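Putative nucleic acid-binding lipoprotein (Klebsiella pneumoniae subsp. pneumoniae MGH 78578, PDB 3F1Z) is of unknown function but adopts an OB-fold and may bind nucleic acid. Local coordinates at residues A[45-49]-A[50-54]. Numbering follows the deposited sequence.
Sequences SDYLG and KWVKV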
ATOM      1  N   SER A  45      -0.685 -12.513   9.838  1.00 34.67           N
ATOM      2  CA  SER A  45      -0.049 -12.689  11.122  1.00 35.08           C
ATOM      3  C   SER A  45       1.502 -12.509  11.064  1.00 35.78           C
ATOM      4  O   SER A  45       2.096 -11.887  11.959  1.00 34.59           O
ATOM      5  CB  SER A  45      -0.452 -14.050  11.630  1.00 35.14           C
ATOM      6  OG  SER A  45       0.166 -14.285  12.830  1.00 37.29           O
ATOM      7  N   ASP A  46       2.136 -13.021   9.999  1.00 35.09           N
ATOM      8  CA  ASP A  46       3.573 -12.912   9.841  1.00 34.87           C
ATOM      9  C   ASP A  46       3.995 -11.473   9.606  1.00 35.04           C
ATOM     10  O   ASP A  46       5.046 -11.076  10.063  1.00 35.88           O
ATOM     11  CB  ASP A  46       4.093 -13.783   8.679  1.00 34.64           C
ATOM     12  CG  ASP A  46       4.012 -15.272   8.962  1.00 35.63           C
ATOM     13  OD1 ASP A  46       3.854 -15.684  10.127  1.00 36.75           O
ATOM     14  OD2 ASP A  46       4.116 -16.062   8.008  1.00 36.55           O
ATOM     15  N   TYR A  47       3.193 -10.706   8.875  1.00 35.07           N
ATOM     16  CA  TYR A  47       3.493  -9.302   8.559  1.00 34.29           C
ATOM     17  C   TYR A  47       2.954  -8.254   9.543  1.00 32.98           C
ATOM     18  O   TYR A  47       3.246  -7.064   9.375  1.00 31.85           O
ATOM     19  CB  TYR A  47       2.944  -8.943   7.160  1.00 36.99           C
ATOM     20  CG  TYR A  47       3.835  -9.341   6.004  1.00 38.06           C
ATOM     21  CD1 TYR A  47       4.911  -8.566   5.663  1.00 38.19           C
ATOM     22  CD2 TYR A  47       3.592 -10.481   5.248  1.00 39.39           C
ATOM     23  CE1 TYR A  47       5.765  -8.918   4.638  1.00 38.86           C
ATOM     24  CE2 TYR A  47       4.431 -10.840   4.211  1.00 40.00           C
ATOM     25  CZ  TYR A  47       5.533 -10.035   3.902  1.00 39.21           C
ATOM     26  OH  TYR A  47       6.394 -10.333   2.854  1.00 38.84           O
ATOM     27  N   LEU A  48       2.163  -8.675  10.532  1.00 31.20           N
ATOM     28  CA  LEU A  48       1.483  -7.731  11.441  1.00 31.20           C
ATOM     29  C   LEU A  48       2.421  -6.692  12.061  1.00 30.97           C
ATOM     30  O   LEU A  48       3.328  -7.026  12.754  1.00 30.35           O
ATOM     31  CB  LEU A  48       0.754  -8.477  12.574  1.00 30.53           C
ATOM     32  CG  LEU A  48      -0.137  -7.594  13.471  1.00 31.00           C
ATOM     33  CD1 LEU A  48      -1.195  -6.837  12.640  1.00 29.09           C
ATOM     34  CD2 LEU A  48      -0.780  -8.344  14.641  1.00 29.07           C
ATOM     35  N   GLY A  49       2.168  -5.422  11.825  1.00 31.29           N
ATOM     36  CA  GLY A  49       3.038  -4.371  12.341  1.00 31.84           C
ATOM     37  C   GLY A  49       4.269  -4.040  11.482  1.00 32.02           C
ATOM     38  O   GLY A  49       4.966  -3.096  11.786  1.00 32.32           O
ATOM     39  N   LYS A  50       4.532  -4.786  10.415  1.00 31.53           N
ATOM     40  CA  LYS A  50       5.725  -4.570   9.624  1.00 32.93           C
ATOM     41  C   LYS A  50       5.497  -3.595   8.482  1.00 32.37           C
ATOM     42  O   LYS A  50       4.371  -3.379   8.017  1.00 32.15           O
ATOM     43  CB  LYS A  50       6.222  -5.893   9.066  1.00 34.48           C
ATOM     44  CG  LYS A  50       6.467  -6.920  10.158  1.00 35.77           C
ATOM     45  CD  LYS A  50       7.352  -8.075   9.679  1.00 36.69           C
ATOM     46  CE  LYS A  50       7.519  -9.170  10.748  1.00 37.24           C
ATOM     47  NZ  LYS A  50       7.644  -8.562  12.097  1.00 38.91           N
ATOM     48  N   TRP A  51       6.584  -3.013   8.015  1.00 31.77           N
ATOM     49  CA  TRP A  51       6.519  -2.051   6.944  1.00 30.68           C
ATOM     50  C   TRP A  51       7.038  -2.699   5.697  1.00 30.01           C
ATOM     51  O   TRP A  51       8.012  -3.404   5.750  1.00 30.76           O
ATOM     52  CB  TRP A  51       7.386  -0.846   7.294  1.00 30.48           C
ATOM     53  CG  TRP A  51       6.886  -0.068   8.485  1.00 30.44           C
ATOM     54  CD1 TRP A  51       7.183  -0.314   9.803  1.00 30.58           C
ATOM     55  CD2 TRP A  51       6.025   1.075   8.470  1.00 28.72           C
ATOM     56  NE1 TRP A  51       6.559   0.620  10.605  1.00 30.49           N
ATOM     57  CE2 TRP A  51       5.838   1.476   9.813  1.00 29.73           C
ATOM     58  CE3 TRP A  51       5.384   1.786   7.460  1.00 29.80           C
ATOM     59  CZ2 TRP A  51       5.031   2.563  10.171  1.00 29.76           C
ATOM     60  CZ3 TRP A  51       4.570   2.868   7.805  1.00 30.35           C
ATOM     61  CH2 TRP A  51       4.413   3.255   9.153  1.00 30.40           C
ATOM     62  N   VAL A  52       6.383  -2.461   4.571  1.00 29.49           N
ATOM     63  CA  VAL A  52       6.839  -2.980   3.318  1.00 28.54           C
ATOM     64  C   VAL A  52       6.911  -1.848   2.302  1.00 28.63           C
ATOM     65  O   VAL A  52       6.154  -0.896   2.396  1.00 29.07           O
ATOM     66  CB  VAL A  52       5.958  -4.146   2.836  1.00 28.63           C
ATOM     67  CG1 VAL A  52       6.093  -5.359   3.829  1.00 27.45           C
ATOM     68  CG2 VAL A  52       4.542  -3.707   2.637  1.00 27.66           C
ATOM     69  N   LYS A  53       7.839  -1.967   1.354  1.00 28.71           N
ATOM     70  CA  LYS A  53       8.055  -0.992   0.281  1.00 30.28           C
ATOM     71  C   LYS A  53       7.670  -1.693  -1.026  1.00 30.18           C
ATOM     72  O   LYS A  53       8.344  -2.648  -1.468  1.00 31.40           O
ATOM     73  CB  LYS A  53       9.521  -0.522   0.298  1.00 30.78           C
ATOM     74  CG  LYS A  53       9.791   0.591  -0.676  1.00 31.61           C
ATOM     75  CD  LYS A  53      11.105   1.325  -0.436  1.00 31.69           C
ATOM     76  CE  LYS A  53      12.290   0.619  -0.975  1.00 33.08           C
ATOM     77  NZ  LYS A  53      13.505   1.507  -0.926  1.00 32.48           N
ATOM     78  N   VAL A  54       6.557  -1.276  -1.618  1.00 30.75           N
ATOM     79  CA  VAL A  54       5.982  -1.973  -2.799  1.00 29.22           C
ATOM     80  C   VAL A  54       5.964  -1.041  -3.998  1.00 30.37           C
ATOM     81  O   VAL A  54       5.558   0.115  -3.893  1.00 31.61           O
ATOM     82  CB  VAL A  54       4.551  -2.476  -2.509  1.00 28.63           C
ATOM     83  CG1 VAL A  54       3.962  -3.300  -3.711  1.00 28.47           C
ATOM     84  CG2 VAL A  54       4.516  -3.302  -1.239  1.00 26.68           C
TER
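Tyr47 and Lys50 close a type II beta turn that passes the chain from helix 40-47 into strand 51-65, a long strand of the curled OB-fold sheet: Lys50 N donates to Tyr47 O over 2.8 Å. Gly49 takes the third position with a positive phi of 85°, where a CB would press on the carbonyl O of Leu48. The Lys50 side chain folds back along the turn toward Asp46. A chi1 of -56° turns CG back over Tyr47 O, 3.3 Å away, and further out CE rests 3.2 Å from Asp46 O. The ammonium is more distant, with NZ 4.1 Å from Asp46 O and no hydrogen bond between them. Beyond the turn, the side chains of Tyr47 and Val52 cross at about a right angle, the ring meeting CG1 obliquely with CE1 3.7 Å from it. Phe32 packs edge-to-face with the same ring and also touches Val52, while Tyr47 OH hydrogen-bonds Tyr27 OH. One backbone bond thus closes the turn, bonds to Val115 and Gln114 tie it to strand 108-114 and the residue after it, and the Tyr47 ring joins helix to strand; the lysine charge near the Asp46 carbonyl may add a modest electrostatic attraction.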